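Local coordinates for protein integrase (Bovine immunodeficiency virus, PDB 3KKS) that probably catalyses the insertion of viral DNA into the host genome, as retroviral integrases do, through its RNase H-like catalytic core domain, at residues 25-33 with 117-128. Sequence-based numbering, arbitrary orientation.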
# COMPACT_ATOMS: atom_id res chain seq x y z
N SER A 25 2.12 10.03 4.76
CA SER A 25 2.96 9.41 5.78
C SER A 25 4.00 8.43 5.23
O SER A 25 4.99 8.16 5.89
CB SER A 25 2.09 8.68 6.80
OG SER A 25 1.44 7.58 6.19
N GLY A 26 3.78 7.91 4.03
CA GLY A 26 4.72 6.94 3.50
C GLY A 26 4.44 5.57 4.09
O GLY A 26 5.16 4.61 3.83
N LEU A 27 3.40 5.47 4.91
CA LEU A 27 3.03 4.21 5.54
C LEU A 27 2.75 3.19 4.45
O LEU A 27 2.07 3.49 3.47
CB LEU A 27 1.77 4.39 6.41
CG LEU A 27 1.50 3.38 7.54
CD1 LEU A 27 0.20 3.71 8.22
CD2 LEU A 27 1.42 1.99 6.99
N VAL A 28 3.26 1.98 4.62
CA VAL A 28 3.05 0.94 3.62
C VAL A 28 2.15 -0.17 4.11
O VAL A 28 2.22 -0.60 5.26
CB VAL A 28 4.39 0.29 3.20
CG1 VAL A 28 4.14 -0.72 2.06
CG2 VAL A 28 5.38 1.35 2.76
N GLU A 29 1.28 -0.63 3.20
CA GLU A 29 0.37 -1.73 3.46
C GLU A 29 0.53 -2.68 2.29
O GLU A 29 0.61 -2.24 1.14
CB GLU A 29 -1.07 -1.26 3.53
CG GLU A 29 -1.64 -1.29 4.92
CD GLU A 29 -1.31 -2.58 5.66
OE1 GLU A 29 -1.52 -3.68 5.09
OE2 GLU A 29 -0.84 -2.48 6.81
N ALA A 30 0.59 -3.97 2.56
CA ALA A 30 0.77 -4.95 1.49
C ALA A 30 0.09 -6.24 1.88
O ALA A 30 -0.17 -6.48 3.05
CB ALA A 30 2.27 -5.19 1.24
N GLN A 31 -0.18 -7.07 0.88
CA GLN A 31 -0.87 -8.33 1.13
C GLN A 31 -0.53 -9.30 0.01
O GLN A 31 -0.52 -8.91 -1.16
CB GLN A 31 -2.38 -8.08 1.12
CG GLN A 31 -3.17 -8.81 2.19
CD GLN A 31 -3.24 -8.03 3.49
OE1 GLN A 31 -2.22 -7.76 4.13
NE2 GLN A 31 -4.44 -7.66 3.89
N VAL A 32 -0.25 -10.55 0.35
CA VAL A 32 0.04 -11.55 -0.68
C VAL A 32 -1.31 -11.95 -1.30
O VAL A 32 -2.29 -12.11 -0.57
CB VAL A 32 0.66 -12.83 -0.10
CG1 VAL A 32 0.79 -13.89 -1.20
CG2 VAL A 32 2.02 -12.53 0.50
N ILE A 33 -1.37 -12.12 -2.61
CA ILE A 33 -2.62 -12.53 -3.24
C ILE A 33 -2.42 -13.76 -4.16
O ILE A 33 -1.36 -13.93 -4.76
CB ILE A 33 -3.26 -11.38 -4.04
CG1 ILE A 33 -2.27 -10.83 -5.06
CG2 ILE A 33 -3.70 -10.26 -3.09
CD1 ILE A 33 -2.84 -9.73 -5.90
N GLU A 117 4.31 -14.71 3.75
CA GLU A 117 3.36 -13.82 4.41
C GLU A 117 3.88 -13.35 5.77
O GLU A 117 3.68 -12.20 6.14
CB GLU A 117 1.98 -14.50 4.55
CG GLU A 117 1.99 -16.02 4.53
CD GLU A 117 2.02 -16.63 3.12
OE1 GLU A 117 2.86 -17.52 2.89
OE2 GLU A 117 1.21 -16.24 2.26
N ALA A 118 4.55 -14.22 6.51
CA ALA A 118 5.10 -13.82 7.80
C ALA A 118 6.28 -12.88 7.54
O ALA A 118 6.53 -11.94 8.30
CB ALA A 118 5.56 -15.04 8.59
N ALA A 119 7.03 -13.14 6.47
CA ALA A 119 8.15 -12.28 6.12
C ALA A 119 7.65 -10.89 5.73
O ALA A 119 8.28 -9.88 6.05
CB ALA A 119 8.95 -12.89 4.97
N LEU A 120 6.51 -10.84 5.04
CA LEU A 120 5.92 -9.58 4.60
C LEU A 120 5.45 -8.74 5.80
O LEU A 120 5.64 -7.52 5.84
CB LEU A 120 4.74 -9.84 3.64
CG LEU A 120 4.01 -8.58 3.14
CD1 LEU A 120 5.00 -7.64 2.46
CD2 LEU A 120 2.90 -8.96 2.16
N SER A 121 4.84 -9.40 6.77
CA SER A 121 4.38 -8.72 7.98
C SER A 121 5.56 -8.05 8.69
O SER A 121 5.48 -6.89 9.08
CB SER A 121 3.72 -9.72 8.94
OG SER A 121 2.42 -10.04 8.50
N LEU A 122 6.65 -8.79 8.88
CA LEU A 122 7.81 -8.22 9.55
C LEU A 122 8.43 -7.09 8.73
O LEU A 122 8.94 -6.12 9.29
CB LEU A 122 8.86 -9.29 9.82
CG LEU A 122 8.53 -10.38 10.84
CD1 LEU A 122 9.72 -11.34 10.91
CD2 LEU A 122 8.28 -9.77 12.21
N ALA A 123 8.39 -7.23 7.41
CA ALA A 123 8.94 -6.20 6.53
C ALA A 123 8.13 -4.91 6.67
O ALA A 123 8.70 -3.82 6.60
CB ALA A 123 8.93 -6.68 5.08
N LEU A 124 6.82 -5.03 6.86
CA LEU A 124 5.95 -3.86 6.99
C LEU A 124 6.10 -3.19 8.35
O LEU A 124 6.05 -1.97 8.46
CB LEU A 124 4.48 -4.26 6.77
CG LEU A 124 4.18 -4.70 5.33
CD1 LEU A 124 2.85 -5.44 5.25
CD2 LEU A 124 4.16 -3.46 4.44
N VAL A 125 6.25 -3.99 9.39
CA VAL A 125 6.44 -3.49 10.74
C VAL A 125 7.73 -2.67 10.78
O VAL A 125 7.81 -1.62 11.43
CB VAL A 125 6.56 -4.66 11.72
CG1 VAL A 125 7.13 -4.18 13.04
CG2 VAL A 125 5.20 -5.30 11.92
N SER A 126 8.74 -3.18 10.09
CA SER A 126 10.05 -2.56 10.00
C SER A 126 9.96 -1.20 9.32
O SER A 126 10.49 -0.20 9.81
CB SER A 126 11.00 -3.47 9.21
OG SER A 126 12.24 -2.83 8.92
N LEU A 127 9.30 -1.17 8.17
CA LEU A 127 9.14 0.06 7.40
C LEU A 127 8.30 1.11 8.10
O LEU A 127 8.63 2.29 8.09
CB LEU A 127 8.50 -0.24 6.05
CG LEU A 127 9.28 -1.14 5.09
CD1 LEU A 127 8.49 -1.35 3.83
CD2 LEU A 127 10.62 -0.50 4.77
N ASN A 128 7.21 0.66 8.72
CA ASN A 128 6.29 1.57 9.36
C ASN A 128 6.55 1.96 10.80
O ASN A 128 6.21 3.07 11.21
CB ASN A 128 4.88 1.00 9.27
CG ASN A 128 4.43 0.82 7.84
OD1 ASN A 128 4.86 1.56 6.95
ND2 ASN A 128 3.54 -0.14 7.60
O HOH W 1 6.89 3.05 5.71
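In the RNase H-like core of this integrase, segment 117-128 of helix 116-129 runs antiparallel along edge strand 28-33, their axes 8.5 Å apart at closest. The side chain of Asn128 reaches across to the backbone of Val28 and grips it twice. Val28 N donates to Asn128 OD1 at 2.9 Å, nearly straight at 174°. Asn128 ND2 donates to Val28 O at 2.7 Å, in the carbonyl plane and on a lone pair. A water can bridge Asn128 OD1 and Gly26 O. Leu27, with CG anti to its backbone N (chi1 -158°), lays CD2 over the face of that amide, 3.1 Å from Asn128 ND2. Farther along, the contact is mostly apolar. Leu124 meets Val28 at about a right angle, Leu124 CD2 lying 3.6 Å from Val28 CG1. Both methyls of Leu120 touch Ala30 CB, and its CD2 touches Val32 CG2 at 4.0 Å. Ala30 and Leu120 also touch Ile17 of strand 15-22, while helix 38-51 packs against Glu29 and Gln31. The outer edge of Val28 bonds to a side chain, not to another strand. The paired bonds fix the rotation of the Asn128 amide, and leucines pack on Val28, Ala30 and Val32 along the strand.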